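Local coordinates for protein putative hyaluronoglucosaminidase (Clostridium perfringens, PDB 6PWI) that probably hydrolyses N-acetylhexosamine-containing glycans as a family 84 glycoside hydrolase, the deposited chain holding its catalytic domain and the domains flanking it, at residues Val58-Gly63 with His83-Glu88; Gly105-Tyr110 with Ala138-Asn143; Tyr174-Trp179 with Trp444-Phe449. One frame throughout, in Å; residues are numbered along the deposited sequence.

Interaction 1. Residues Val58-Gly63 with His83-Glu88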
ATOM      1  N   VAL A  58       9.310  29.515 -12.995  1.00 34.96           N
ATOM      2  CA  VAL A  58       8.184  28.679 -12.621  1.00 32.07           C
ATOM      3  C   VAL A  58       6.890  29.430 -12.931  1.00 32.67           C
ATOM      4  O   VAL A  58       6.689  30.553 -12.468  1.00 33.03           O
ATOM      5  CB  VAL A  58       8.263  28.325 -11.127  1.00 30.62           C
ATOM      6  CG1 VAL A  58       7.015  27.598 -10.663  1.00 30.93           C
ATOM      7  CG2 VAL A  58       9.508  27.521 -10.809  1.00 30.45           C
ATOM      8  N   VAL A  59       6.002  28.775 -13.688  1.00 30.59           N
ATOM      9  CA  VAL A  59       4.714  29.339 -14.050  1.00 28.98           C
ATOM     10  C   VAL A  59       3.615  28.400 -13.563  1.00 28.41           C
ATOM     11  O   VAL A  59       3.498  27.284 -14.056  1.00 29.65           O
ATOM     12  CB  VAL A  59       4.619  29.552 -15.574  1.00 28.18           C
ATOM     13  CG1 VAL A  59       3.277  30.137 -15.991  1.00 25.93           C
ATOM     14  CG2 VAL A  59       5.776  30.387 -16.103  1.00 27.49           C
ATOM     15  N   PHE A  60       2.815  28.863 -12.598  1.00 27.70           N
ATOM     16  CA  PHE A  60       1.639  28.126 -12.169  1.00 27.15           C
ATOM     17  C   PHE A  60       0.385  28.821 -12.692  1.00 27.05           C
ATOM     18  O   PHE A  60       0.218  30.022 -12.519  1.00 27.22           O
ATOM     19  CB  PHE A  60       1.500  28.126 -10.645  1.00 27.50           C
ATOM     20  CG  PHE A  60       2.654  27.558  -9.857  1.00 27.76           C
ATOM     21  CD1 PHE A  60       2.988  26.215  -9.946  1.00 27.49           C
ATOM     22  CD2 PHE A  60       3.366  28.361  -8.978  1.00 27.52           C
ATOM     23  CE1 PHE A  60       4.039  25.698  -9.201  1.00 27.42           C
ATOM     24  CE2 PHE A  60       4.407  27.841  -8.225  1.00 27.56           C
ATOM     25  CZ  PHE A  60       4.743  26.512  -8.342  1.00 27.81           C
ATOM     26  N   GLU A  61      -0.514  28.045 -13.297  1.00 26.51           N
ATOM     27  CA  GLU A  61      -1.836  28.543 -13.620  1.00 26.46           C
ATOM     28  C   GLU A  61      -2.604  28.780 -12.325  1.00 27.09           C
ATOM     29  O   GLU A  61      -2.211  28.295 -11.270  1.00 28.30           O
ATOM     30  CB  GLU A  61      -2.583  27.533 -14.484  1.00 26.56           C
ATOM     31  CG  GLU A  61      -2.081  27.483 -15.909  1.00 27.61           C
ATOM     32  CD  GLU A  61      -3.035  26.749 -16.831  1.00 28.99           C
ATOM     33  OE1 GLU A  61      -4.044  26.215 -16.326  1.00 28.55           O
ATOM     34  OE2 GLU A  61      -2.770  26.718 -18.052  1.00 30.73           O
ATOM     35  N   GLU A  62      -3.722  29.502 -12.437  1.00 29.27           N
ATOM     36  CA  GLU A  62      -4.527  29.946 -11.309  1.00 29.90           C
ATOM     37  C   GLU A  62      -5.227  28.766 -10.632  1.00 29.28           C
ATOM     38  O   GLU A  62      -5.567  28.854  -9.454  1.00 31.41           O
ATOM     39  CB  GLU A  62      -5.528  31.009 -11.772  1.00 30.88           C
ATOM     40  CG  GLU A  62      -4.873  32.321 -12.169  1.00 32.35           C
ATOM     41  CD  GLU A  62      -4.237  33.096 -11.025  1.00 34.38           C
ATOM     42  OE1 GLU A  62      -4.846  33.147  -9.938  1.00 36.23           O
ATOM     43  OE2 GLU A  62      -3.133  33.652 -11.220  1.00 36.90           O
ATOM     44  N   GLY A  63      -5.435  27.671 -11.373  1.00 27.39           N
ATOM     45  CA  GLY A  63      -6.149  26.512 -10.860  1.00 26.80           C
ATOM     46  C   GLY A  63      -5.299  25.595  -9.975  1.00 26.99           C
ATOM     47  O   GLY A  63      -5.841  24.686  -9.344  1.00 26.00           O
ATOM     48  N   HIS A  83      14.431  29.235  -7.854  1.00 47.41           N
ATOM     49  CA  HIS A  83      13.376  29.590  -8.787  1.00 48.52           C
ATOM     50  C   HIS A  83      12.929  31.030  -8.564  1.00 47.39           C
ATOM     51  O   HIS A  83      13.072  31.577  -7.473  1.00 44.19           O
ATOM     52  CB  HIS A  83      12.177  28.650  -8.612  1.00 48.40           C
ATOM     53  CG  HIS A  83      11.502  28.820  -7.293  1.00 50.00           C
ATOM     54  ND1 HIS A  83      10.370  29.605  -7.137  1.00 50.98           N
ATOM     55  CD2 HIS A  83      11.815  28.345  -6.067  1.00 49.94           C
ATOM     56  CE1 HIS A  83      10.003  29.592  -5.872  1.00 53.28           C
ATOM     57  NE2 HIS A  83      10.875  28.821  -5.194  1.00 53.11           N
ATOM     58  N   GLU A  84      12.385  31.621  -9.628  1.00 50.73           N
ATOM     59  CA  GLU A  84      11.535  32.791  -9.510  1.00 52.76           C
ATOM     60  C   GLU A  84      10.233  32.495 -10.247  1.00 50.73           C
ATOM     61  O   GLU A  84      10.237  31.765 -11.238  1.00 51.71           O
ATOM     62  CB  GLU A  84      12.273  34.041  -9.988  1.00 57.57           C
ATOM     63  CG  GLU A  84      13.304  34.518  -8.980  1.00 68.29           C
ATOM     64  CD  GLU A  84      13.860  35.913  -9.206  1.00 79.05           C
ATOM     65  OE1 GLU A  84      14.011  36.306 -10.384  1.00 82.32           O
ATOM     66  OE2 GLU A  84      14.141  36.604  -8.201  1.00 85.25           O
ATOM     67  N   GLU A  85       9.123  33.024  -9.720  1.00 47.37           N
ATOM     68  CA  GLU A  85       7.810  32.799 -10.303  1.00 46.24           C
ATOM     69  C   GLU A  85       7.488  33.936 -11.270  1.00 44.65           C
ATOM     70  O   GLU A  85       7.773  35.093 -10.978  1.00 46.30           O
ATOM     71  CB  GLU A  85       6.756  32.650  -9.203  1.00 44.91           C
ATOM     72  CG  GLU A  85       5.464  32.012  -9.688  1.00 47.28           C
ATOM     73  CD  GLU A  85       4.400  31.817  -8.621  1.00 49.00           C
ATOM     74  OE1 GLU A  85       4.772  31.699  -7.437  1.00 49.56           O
ATOM     75  OE2 GLU A  85       3.200  31.786  -8.976  1.00 48.30           O
ATOM     76  N   SER A  86       6.905  33.587 -12.425  1.00 42.17           N
ATOM     77  CA  SER A  86       6.498  34.561 -13.427  1.00 40.94           C
ATOM     78  C   SER A  86       5.264  34.056 -14.175  1.00 41.51           C
ATOM     79  O   SER A  86       4.696  33.034 -13.806  1.00 40.74           O
ATOM     80  CB  SER A  86       7.632  34.874 -14.372  1.00 37.40           C
ATOM     81  OG  SER A  86       7.522  34.107 -15.563  1.00 35.66           O
ATOM     82  N   ASN A  87       4.876  34.760 -15.248  1.00 43.19           N
ATOM     83  CA  ASN A  87       3.650  34.431 -15.955  1.00 42.05           C
ATOM     84  C   ASN A  87       3.924  34.076 -17.416  1.00 40.48           C
ATOM     85  O   ASN A  87       2.984  33.946 -18.198  1.00 37.87           O
ATOM     86  CB  ASN A  87       2.600  35.534 -15.802  1.00 46.98           C
ATOM     87  CG  ASN A  87       1.185  35.036 -16.017  1.00 51.96           C
ATOM     88  OD1 ASN A  87       0.814  33.962 -15.544  1.00 55.31           O
ATOM     89  ND2 ASN A  87       0.378  35.812 -16.723  1.00 51.91           N
ATOM     90  N   GLU A  88       5.200  33.887 -17.779  1.00 40.44           N
ATOM     91  CA  GLU A  88       5.557  33.596 -19.161  1.00 42.48           C
ATOM     92  C   GLU A  88       6.801  32.713 -19.223  1.00 42.01           C
ATOM     93  O   GLU A  88       7.560  32.626 -18.260  1.00 40.03           O
ATOM     94  CB  GLU A  88       5.784  34.894 -19.943  1.00 46.09           C
ATOM     95  CG  GLU A  88       6.934  35.736 -19.407  1.00 52.50           C
ATOM     96  CD  GLU A  88       7.303  36.993 -20.183  1.00 58.17           C
ATOM     97  OE1 GLU A  88       6.534  37.384 -21.096  1.00 62.10           O
ATOM     98  OE2 GLU A  88       8.363  37.584 -19.873  1.00 58.67           O
TER
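Strand 55-60 and strand 82-85 run parallel where Val58 meets Glu85, their short segments 39° apart in direction and 6.0 Å apart at closest approach. Val58 makes both backbone bonds of this bridge. Val58 N donates to Glu84 O at 3.0 Å. Val58 O accepts from Ser86 N, also at 3.0 Å, and the CA-H of Glu85 points at the same oxygen. The two strands and helix 66-78 form a beta-alpha-beta unit in the N-terminal domain, which matches domain 2 of family 20 glycosyl hydrolases. On one face of the sheet, Leu72 of that helix meets Val58 and Phe60, and Leu73 meets His83. There Val58 CG2 lies beside its backbone N and touches His83 CB at 3.6 Å. Glu85 is extended, with CG anti to N (chi1 -163°), and its carboxylate reaches the Phe60 ring. Glu85 OE2 comes to 3.4 Å from Phe60 CD2, at the ring edge, with the carboxylate and ring planes 85° apart. The ring's positive rim can face the acid oxygens in this way. Val59 packs against Leu97 of strand 94-100. Val59 CG2 also lies 3.7 Å from Ser86 O and 3.6 Å from Glu88 O. Ser86 opens an ST turn: Ser86 OG accepts from Glu88 N at 3.2 Å, and it is also hydrogen-bonded to Asn57 OD1.

Interaction 2. Residues Gly105-Tyr110 with Ala138-Asn143; sequences GVVDKY and AVLGKN. With EDO (1,2-ethanediol), chain I.
Leu140 lays its CD1 methyl against the backbone of Asp108, 3.9 Å from Asp108 CA. This is helix-on-sheet packing in the N-terminal domain. Helix 106-114 lies across strand 136-141 of the mixed sheet, and their short segments run 100° apart, 8.9 Å between axes. A chi1 of -167° carries the branch of Leu140 toward the helix, where CD1 meets the Asp108 backbone and CD2 the Asp108 carboxylate. Leu140 CD2 comes 4.2 Å from Asp108 OD1. The Asp108 carboxylate has its own polar partner, since OD2 accepts from Glu104 N just before the helix. Val107 enters on the same side of the helix. Val107 CG1 rests 3.9 Å from Val139 O and 4.4 Å from Leu140 CD1. Tyr110, one turn on from Val107, carries the contact to the start of the strand segment. Tyr110 CE2 meets Ala138 CB at 3.9 Å, and the methyl approaches the ring obliquely. The contact is largely apolar and buried. Phe111 of the same helix adds to it by touching both Ala138 and Leu140. Beyond the strand, Lys142 NZ bonds to Phe122 O and Asn124 O. An ethanediol, probably from the crystallisation liquor, is held by the same amine: Lys142 NZ donates to EDO O1 at 3.3 Å, and more weakly to EDO O2.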
ATOM      1  N   GLY A 105      -5.505  28.874 -19.685  1.00 28.91           N
ATOM      2  CA  GLY A 105      -4.389  29.521 -19.023  1.00 28.75           C
ATOM      3  C   GLY A 105      -3.117  29.389 -19.854  1.00 30.26           C
ATOM      4  O   GLY A 105      -3.110  28.748 -20.909  1.00 29.71           O
ATOM      5  N   VAL A 106      -2.045  30.003 -19.348  1.00 31.33           N
ATOM      6  CA  VAL A 106      -0.776  30.089 -20.049  1.00 32.25           C
ATOM      7  C   VAL A 106      -0.294  28.688 -20.425  1.00 32.11           C
ATOM      8  O   VAL A 106       0.150  28.468 -21.553  1.00 34.62           O
ATOM      9  CB  VAL A 106       0.265  30.849 -19.201  1.00 33.51           C
ATOM     10  CG1 VAL A 106       1.643  30.845 -19.848  1.00 33.47           C
ATOM     11  CG2 VAL A 106      -0.193  32.270 -18.902  1.00 32.80           C
ATOM     12  N   VAL A 107      -0.405  27.741 -19.485  1.00 29.41           N
ATOM     13  CA  VAL A 107       0.153  26.413 -19.688  1.00 28.25           C
ATOM     14  C   VAL A 107      -0.752  25.605 -20.616  1.00 27.82           C
ATOM     15  O   VAL A 107      -0.260  24.854 -21.457  1.00 27.80           O
ATOM     16  CB  VAL A 107       0.419  25.680 -18.360  1.00 27.21           C
ATOM     17  CG1 VAL A 107       1.062  24.326 -18.605  1.00 26.99           C
ATOM     18  CG2 VAL A 107       1.262  26.517 -17.411  1.00 26.02           C
ATOM     19  N   ASP A 108      -2.070  25.764 -20.460  1.00 27.93           N
ATOM     20  CA  ASP A 108      -3.013  25.128 -21.364  1.00 29.75           C
ATOM     21  C   ASP A 108      -2.712  25.595 -22.786  1.00 31.90           C
ATOM     22  O   ASP A 108      -2.673  24.787 -23.716  1.00 32.38           O
ATOM     23  CB  ASP A 108      -4.465  25.384 -20.946  1.00 29.39           C
ATOM     24  CG  ASP A 108      -5.493  24.688 -21.830  1.00 31.00           C
ATOM     25  OD1 ASP A 108      -5.212  23.564 -22.301  1.00 32.87           O
ATOM     26  OD2 ASP A 108      -6.570  25.272 -22.052  1.00 31.74           O
ATOM     27  N   LYS A 109      -2.472  26.906 -22.923  1.00 33.00           N
ATOM     28  CA  LYS A 109      -2.177  27.539 -24.197  1.00 34.83           C
ATOM     29  C   LYS A 109      -0.915  26.930 -24.803  1.00 35.11           C
ATOM     30  O   LYS A 109      -0.901  26.578 -25.980  1.00 33.80           O
ATOM     31  CB  LYS A 109      -2.016  29.047 -23.987  1.00 38.32           C
ATOM     32  CG  LYS A 109      -2.031  29.888 -25.252  1.00 40.18           C
ATOM     33  CD  LYS A 109      -2.372  31.338 -24.985  1.00 43.07           C
ATOM     34  CE  LYS A 109      -2.633  32.117 -26.257  1.00 43.92           C
ATOM     35  NZ  LYS A 109      -1.419  32.151 -27.105  1.00 44.47           N
ATOM     36  N   TYR A 110       0.141  26.803 -23.988  1.00 34.36           N
ATOM     37  CA  TYR A 110       1.405  26.254 -24.457  1.00 32.58           C
ATOM     38  C   TYR A 110       1.196  24.864 -25.061  1.00 32.07           C
ATOM     39  O   TYR A 110       1.779  24.557 -26.094  1.00 32.29           O
ATOM     40  CB  TYR A 110       2.474  26.297 -23.361  1.00 32.28           C
ATOM     41  CG  TYR A 110       3.652  25.389 -23.611  1.00 34.93           C
ATOM     42  CD1 TYR A 110       4.747  25.807 -24.359  1.00 34.59           C
ATOM     43  CD2 TYR A 110       3.663  24.093 -23.111  1.00 35.11           C
ATOM     44  CE1 TYR A 110       5.819  24.961 -24.601  1.00 34.34           C
ATOM     45  CE2 TYR A 110       4.724  23.236 -23.346  1.00 34.24           C
ATOM     46  CZ  TYR A 110       5.802  23.672 -24.094  1.00 35.24           C
ATOM     47  OH  TYR A 110       6.835  22.812 -24.311  1.00 37.26           O
ATOM     48  N   ALA A 138       6.931  20.778 -18.626  1.00 27.15           N
ATOM     49  CA  ALA A 138       5.532  21.133 -18.449  1.00 27.34           C
ATOM     50  C   ALA A 138       4.718  19.952 -17.917  1.00 26.80           C
ATOM     51  O   ALA A 138       5.025  18.789 -18.187  1.00 28.03           O
ATOM     52  CB  ALA A 138       4.968  21.665 -19.751  1.00 26.49           C
ATOM     53  N   VAL A 139       3.666  20.279 -17.160  1.00 24.62           N
ATOM     54  CA  VAL A 139       2.680  19.313 -16.710  1.00 23.24           C
ATOM     55  C   VAL A 139       1.301  19.911 -16.959  1.00 23.62           C
ATOM     56  O   VAL A 139       1.023  21.034 -16.538  1.00 24.08           O
ATOM     57  CB  VAL A 139       2.856  18.966 -15.218  1.00 21.97           C
ATOM     58  CG1 VAL A 139       1.726  18.092 -14.697  1.00 21.00           C
ATOM     59  CG2 VAL A 139       4.206  18.333 -14.926  1.00 21.63           C
ATOM     60  N   LEU A 140       0.446  19.147 -17.642  1.00 23.34           N
ATOM     61  CA  LEU A 140      -0.947  19.517 -17.798  1.00 24.16           C
ATOM     62  C   LEU A 140      -1.798  18.383 -17.239  1.00 25.08           C
ATOM     63  O   LEU A 140      -1.707  17.254 -17.720  1.00 25.89           O
ATOM     64  CB  LEU A 140      -1.240  19.749 -19.284  1.00 23.92           C
ATOM     65  CG  LEU A 140      -2.570  20.437 -19.592  1.00 23.85           C
ATOM     66  CD1 LEU A 140      -2.535  21.898 -19.176  1.00 23.28           C
ATOM     67  CD2 LEU A 140      -2.915  20.322 -21.067  1.00 23.14           C
ATOM     68  N   GLY A 141      -2.598  18.685 -16.210  1.00 24.46           N
ATOM     69  CA  GLY A 141      -3.487  17.694 -15.624  1.00 24.73           C
ATOM     70  C   GLY A 141      -4.948  18.045 -15.886  1.00 25.81           C
ATOM     71  O   GLY A 141      -5.251  19.186 -16.231  1.00 27.95           O
ATOM     72  N   LYS A 142      -5.849  17.068 -15.720  1.00 25.06           N
ATOM     73  CA  LYS A 142      -7.271  17.330 -15.892  1.00 23.91           C
ATOM     74  C   LYS A 142      -7.765  18.212 -14.749  1.00 24.18           C
ATOM     75  O   LYS A 142      -8.768  18.907 -14.891  1.00 25.28           O
ATOM     76  CB  LYS A 142      -8.076  16.033 -15.998  1.00 23.65           C
ATOM     77  CG  LYS A 142      -8.106  15.164 -14.748  1.00 24.31           C
ATOM     78  CD  LYS A 142      -8.926  13.900 -14.925  1.00 24.33           C
ATOM     79  CE  LYS A 142     -10.379  14.158 -15.270  1.00 23.69           C
ATOM     80  NZ  LYS A 142     -11.057  12.924 -15.727  1.00 23.75           N
ATOM     81  N   ASN A 143      -7.033  18.180 -13.630  1.00 23.19           N
ATOM     82  CA  ASN A 143      -7.289  19.038 -12.486  1.00 23.40           C
ATOM     83  C   ASN A 143      -5.995  19.154 -11.685  1.00 23.77           C
ATOM     84  O   ASN A 143      -4.974  18.584 -12.071  1.00 22.88           O
ATOM     85  CB  ASN A 143      -8.451  18.511 -11.642  1.00 23.16           C
ATOM     86  CG  ASN A 143      -8.297  17.040 -11.317  1.00 24.66           C
ATOM     87  OD1 ASN A 143      -7.235  16.606 -10.866  1.00 25.64           O
ATOM     88  ND2 ASN A 143      -9.336  16.260 -11.570  1.00 24.00           N
TER
HETATM   89  C1  EDO I 707     -12.619  11.192 -12.074  1.00 55.56           C
HETATM   90  O1  EDO I 707     -12.503  11.034 -13.473  1.00 54.92           O
HETATM   91  C2  EDO I 707     -11.294  11.466 -11.481  1.00 52.34           C
HETATM   92  O2  EDO I 707     -10.380  11.932 -12.455  1.00 45.22           O

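Interaction 3. Residues Tyr174-Trp179 with Trp444-Phe449; sequences YSDGQW and WNRADF
With chi1 near 180° (-179°), Trp444 swings its indole back under Tyr174 and Ser175. Asp176 has CG beside its own N (chi1 -76°), and this sends the carboxylate toward the backbone N of Arg446. Ser175 CB lies over the six-membered ring of Trp444, 3.7 Å from its centroid, in a CH-pi contact. The carbonyl of Tyr174 covers the same face near the rim. Trp444 NE1 is hydrogen-bonded to Asp173 OD1. Trp444 O accepts a nearly straight bond from Asp176 N at 2.7 Å. In return, Asp176 OD2 takes Arg446 N at 2.9 Å on its anti lone pair. Asp176 CB lies over one face of the Arg446 guanidinium, toward its rim, and Arg446 NH2 bonds to Phe418 O. This junction joins the end of strand 165-175, in the N-terminal domain, to the loop after helix 433-444 of the catalytic barrel domain. Asp176 OD2 thus takes one backbone N-H, that of Arg446, directly and reaches the N-H of Ala447 through a water. The guanidinium of Arg446 is near this carboxylate but not in contact with it, and would probably favour its ionised form.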
ATOM      1  N   TYR A 174      -2.473   8.070 -16.784  1.00 24.85           N
ATOM      2  CA  TYR A 174      -3.770   8.065 -16.129  1.00 25.27           C
ATOM      3  C   TYR A 174      -3.879   6.834 -15.230  1.00 25.04           C
ATOM      4  O   TYR A 174      -3.044   5.937 -15.296  1.00 24.86           O
ATOM      5  CB  TYR A 174      -4.894   8.093 -17.165  1.00 24.81           C
ATOM      6  CG  TYR A 174      -4.961   6.868 -18.039  1.00 24.57           C
ATOM      7  CD1 TYR A 174      -5.638   5.730 -17.627  1.00 23.64           C
ATOM      8  CD2 TYR A 174      -4.351   6.857 -19.286  1.00 24.90           C
ATOM      9  CE1 TYR A 174      -5.698   4.606 -18.437  1.00 24.94           C
ATOM     10  CE2 TYR A 174      -4.408   5.745 -20.110  1.00 24.21           C
ATOM     11  CZ  TYR A 174      -5.081   4.616 -19.680  1.00 25.21           C
ATOM     12  OH  TYR A 174      -5.130   3.526 -20.496  1.00 25.83           O
ATOM     13  N   SER A 175      -4.924   6.805 -14.399  1.00 24.40           N
ATOM     14  CA  SER A 175      -5.135   5.714 -13.469  1.00 24.09           C
ATOM     15  C   SER A 175      -6.267   4.821 -13.962  1.00 24.23           C
ATOM     16  O   SER A 175      -7.292   5.313 -14.425  1.00 22.87           O
ATOM     17  CB  SER A 175      -5.433   6.222 -12.090  1.00 24.55           C
ATOM     18  OG  SER A 175      -5.609   5.134 -11.190  1.00 25.02           O
ATOM     19  N   ASP A 176      -6.062   3.506 -13.832  1.00 24.86           N
ATOM     20  CA  ASP A 176      -7.107   2.538 -14.107  1.00 25.55           C
ATOM     21  C   ASP A 176      -8.167   2.621 -13.013  1.00 25.54           C
ATOM     22  O   ASP A 176      -9.351   2.535 -13.308  1.00 25.26           O
ATOM     23  CB  ASP A 176      -6.534   1.132 -14.294  1.00 26.46           C
ATOM     24  CG  ASP A 176      -5.863   0.958 -15.646  1.00 28.07           C
ATOM     25  OD1 ASP A 176      -6.471   1.390 -16.657  1.00 28.78           O
ATOM     26  OD2 ASP A 176      -4.730   0.414 -15.678  1.00 27.86           O
ATOM     27  N   GLY A 177      -7.724   2.811 -11.765  1.00 26.70           N
ATOM     28  CA  GLY A 177      -8.620   2.848 -10.620  1.00 28.18           C
ATOM     29  C   GLY A 177      -8.909   4.274 -10.156  1.00 29.03           C
ATOM     30  O   GLY A 177      -8.028   5.132 -10.186  1.00 28.32           O
ATOM     31  N   GLN A 178     -10.156   4.498  -9.721  1.00 29.38           N
ATOM     32  CA  GLN A 178     -10.588   5.745  -9.112  1.00 30.52           C
ATOM     33  C   GLN A 178      -9.904   5.930  -7.752  1.00 30.17           C
ATOM     34  O   GLN A 178      -9.393   7.010  -7.469  1.00 30.87           O
ATOM     35  CB  GLN A 178     -12.119   5.777  -9.068  1.00 33.46           C
ATOM     36  CG  GLN A 178     -12.719   7.026  -8.433  1.00 39.36           C
ATOM     37  CD  GLN A 178     -14.196   6.909  -8.114  1.00 44.44           C
ATOM     38  OE1 GLN A 178     -14.804   5.840  -8.186  1.00 48.34           O
ATOM     39  NE2 GLN A 178     -14.796   8.027  -7.734  1.00 44.62           N
ATOM     40  N   TRP A 179      -9.869   4.876  -6.921  1.00 30.08           N
ATOM     41  CA  TRP A 179      -9.302   4.958  -5.579  1.00 29.60           C
ATOM     42  C   TRP A 179      -8.120   4.008  -5.427  1.00 27.82           C
ATOM     43  O   TRP A 179      -8.188   2.853  -5.839  1.00 27.85           O
ATOM     44  CB  TRP A 179     -10.356   4.707  -4.491  1.00 32.82           C
ATOM     45  CG  TRP A 179     -11.586   5.543  -4.653  1.00 37.74           C
ATOM     46  CD1 TRP A 179     -12.841   5.080  -4.909  1.00 39.89           C
ATOM     47  CD2 TRP A 179     -11.682   6.985  -4.629  1.00 41.86           C
ATOM     48  NE1 TRP A 179     -13.715   6.127  -5.028  1.00 45.10           N
ATOM     49  CE2 TRP A 179     -13.036   7.310  -4.863  1.00 44.91           C
ATOM     50  CE3 TRP A 179     -10.773   8.037  -4.432  1.00 43.00           C
ATOM     51  CZ2 TRP A 179     -13.492   8.635  -4.904  1.00 45.24           C
ATOM     52  CZ3 TRP A 179     -11.224   9.343  -4.466  1.00 43.25           C
ATOM     53  CH2 TRP A 179     -12.567   9.638  -4.707  1.00 43.76           C
ATOM     54  N   TRP A 444      -2.909   1.870 -10.005  1.00 20.12           N
ATOM     55  CA  TRP A 444      -2.710   2.892 -11.021  1.00 20.89           C
ATOM     56  C   TRP A 444      -2.751   2.277 -12.423  1.00 22.15           C
ATOM     57  O   TRP A 444      -3.528   2.729 -13.270  1.00 21.31           O
ATOM     58  CB  TRP A 444      -1.413   3.677 -10.779  1.00 20.49           C
ATOM     59  CG  TRP A 444      -1.186   4.763 -11.788  1.00 20.29           C
ATOM     60  CD1 TRP A 444      -0.518   4.652 -12.972  1.00 20.00           C
ATOM     61  CD2 TRP A 444      -1.649   6.125 -11.720  1.00 20.10           C
ATOM     62  NE1 TRP A 444      -0.530   5.844 -13.643  1.00 19.74           N
ATOM     63  CE2 TRP A 444      -1.216   6.769 -12.902  1.00 20.09           C
ATOM     64  CE3 TRP A 444      -2.381   6.867 -10.782  1.00 20.06           C
ATOM     65  CZ2 TRP A 444      -1.494   8.112 -13.168  1.00 19.97           C
ATOM     66  CZ3 TRP A 444      -2.661   8.192 -11.046  1.00 19.96           C
ATOM     67  CH2 TRP A 444      -2.219   8.807 -12.223  1.00 19.92           C
ATOM     68  N   ASN A 445      -1.913   1.250 -12.644  1.00 22.45           N
ATOM     69  CA  ASN A 445      -1.742   0.618 -13.943  1.00 23.13           C
ATOM     70  C   ASN A 445      -1.893  -0.893 -13.791  1.00 24.14           C
ATOM     71  O   ASN A 445      -0.940  -1.565 -13.407  1.00 24.68           O
ATOM     72  CB  ASN A 445      -0.363   0.932 -14.537  1.00 22.60           C
ATOM     73  CG  ASN A 445      -0.162   0.405 -15.946  1.00 22.96           C
ATOM     74  OD1 ASN A 445      -0.790  -0.571 -16.355  1.00 22.43           O
ATOM     75  ND2 ASN A 445       0.723   1.041 -16.699  1.00 22.47           N
ATOM     76  N   ARG A 446      -3.076  -1.415 -14.140  1.00 24.42           N
ATOM     77  CA  ARG A 446      -3.399  -2.810 -13.898  1.00 24.98           C
ATOM     78  C   ARG A 446      -2.686  -3.742 -14.876  1.00 25.30           C
ATOM     79  O   ARG A 446      -2.042  -4.698 -14.454  1.00 25.13           O
ATOM     80  CB  ARG A 446      -4.911  -3.028 -13.901  1.00 25.82           C
ATOM     81  CG  ARG A 446      -5.563  -2.718 -12.565  1.00 29.01           C
ATOM     82  CD  ARG A 446      -7.057  -2.716 -12.786  1.00 31.19           C
ATOM     83  NE  ARG A 446      -7.781  -1.771 -11.954  1.00 33.14           N
ATOM     84  CZ  ARG A 446      -9.030  -1.384 -12.208  1.00 36.09           C
ATOM     85  NH1 ARG A 446      -9.657  -1.859 -13.275  1.00 35.08           N
ATOM     86  NH2 ARG A 446      -9.644  -0.525 -11.405  1.00 34.29           N
ATOM     87  N   ALA A 447      -2.819  -3.489 -16.179  1.00 25.77           N
ATOM     88  CA  ALA A 447      -2.337  -4.444 -17.168  1.00 27.37           C
ATOM     89  C   ALA A 447      -0.822  -4.624 -17.068  1.00 28.47           C
ATOM     90  O   ALA A 447      -0.323  -5.734 -17.253  1.00 29.32           O
ATOM     91  CB  ALA A 447      -2.765  -4.042 -18.558  1.00 26.44           C
ATOM     92  N   ASP A 448      -0.102  -3.539 -16.750  1.00 27.46           N
ATOM     93  CA  ASP A 448       1.350  -3.576 -16.725  1.00 27.18           C
ATOM     94  C   ASP A 448       1.867  -3.945 -15.338  1.00 27.20           C
ATOM     95  O   ASP A 448       3.040  -3.728 -15.048  1.00 27.55           O
ATOM     96  CB  ASP A 448       1.963  -2.250 -17.180  1.00 28.45           C
ATOM     97  CG  ASP A 448       1.536  -1.810 -18.571  1.00 29.83           C
ATOM     98  OD1 ASP A 448       1.154  -2.684 -19.380  1.00 29.71           O
ATOM     99  OD2 ASP A 448       1.582  -0.589 -18.834  1.00 30.25           O
ATOM    100  N   PHE A 449       1.008  -4.507 -14.479  1.00 26.47           N
ATOM    101  CA  PHE A 449       1.488  -4.901 -13.165  1.00 26.71           C
ATOM    102  C   PHE A 449       2.318  -6.177 -13.273  1.00 28.02           C
ATOM    103  O   PHE A 449       1.799  -7.247 -13.603  1.00 26.77           O
ATOM    104  CB  PHE A 449       0.363  -5.056 -12.144  1.00 26.26           C
ATOM    105  CG  PHE A 449       0.857  -5.396 -10.761  1.00 25.92           C
ATOM    106  CD1 PHE A 449       1.622  -4.490 -10.039  1.00 26.89           C
ATOM    107  CD2 PHE A 449       0.573  -6.624 -10.183  1.00 26.11           C
ATOM    108  CE1 PHE A 449       2.082  -4.802  -8.767  1.00 26.08           C
ATOM    109  CE2 PHE A 449       1.031  -6.936  -8.910  1.00 26.05           C
ATOM    110  CZ  PHE A 449       1.780  -6.023  -8.203  1.00 26.01           C
TER
HETATM  111  O   HOH W   1      -4.416  -1.416 -17.391  1.00 21.45           O

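From the N terminus, interaction 1 comes first and closes the short loop through helix 66-78. Interaction 2 follows it, closing a loop that runs from helix 106-114 through strand 127-133 to strand 136-141. Interaction 3 opens last and spans 264 residues, most of the catalytic barrel. The three follow in series, so none nests in or crosses another. Interactions 1 and 2 touch, because Glu61 OE2 lies 2.7 Å from Asp108 N, probably a hydrogen bond at the helix start. All three reach the same mixed sheet. The first two lie within the N-terminal domain, and interaction 3, about 23 Å from interaction 2 between centres, ties that domain to the barrel.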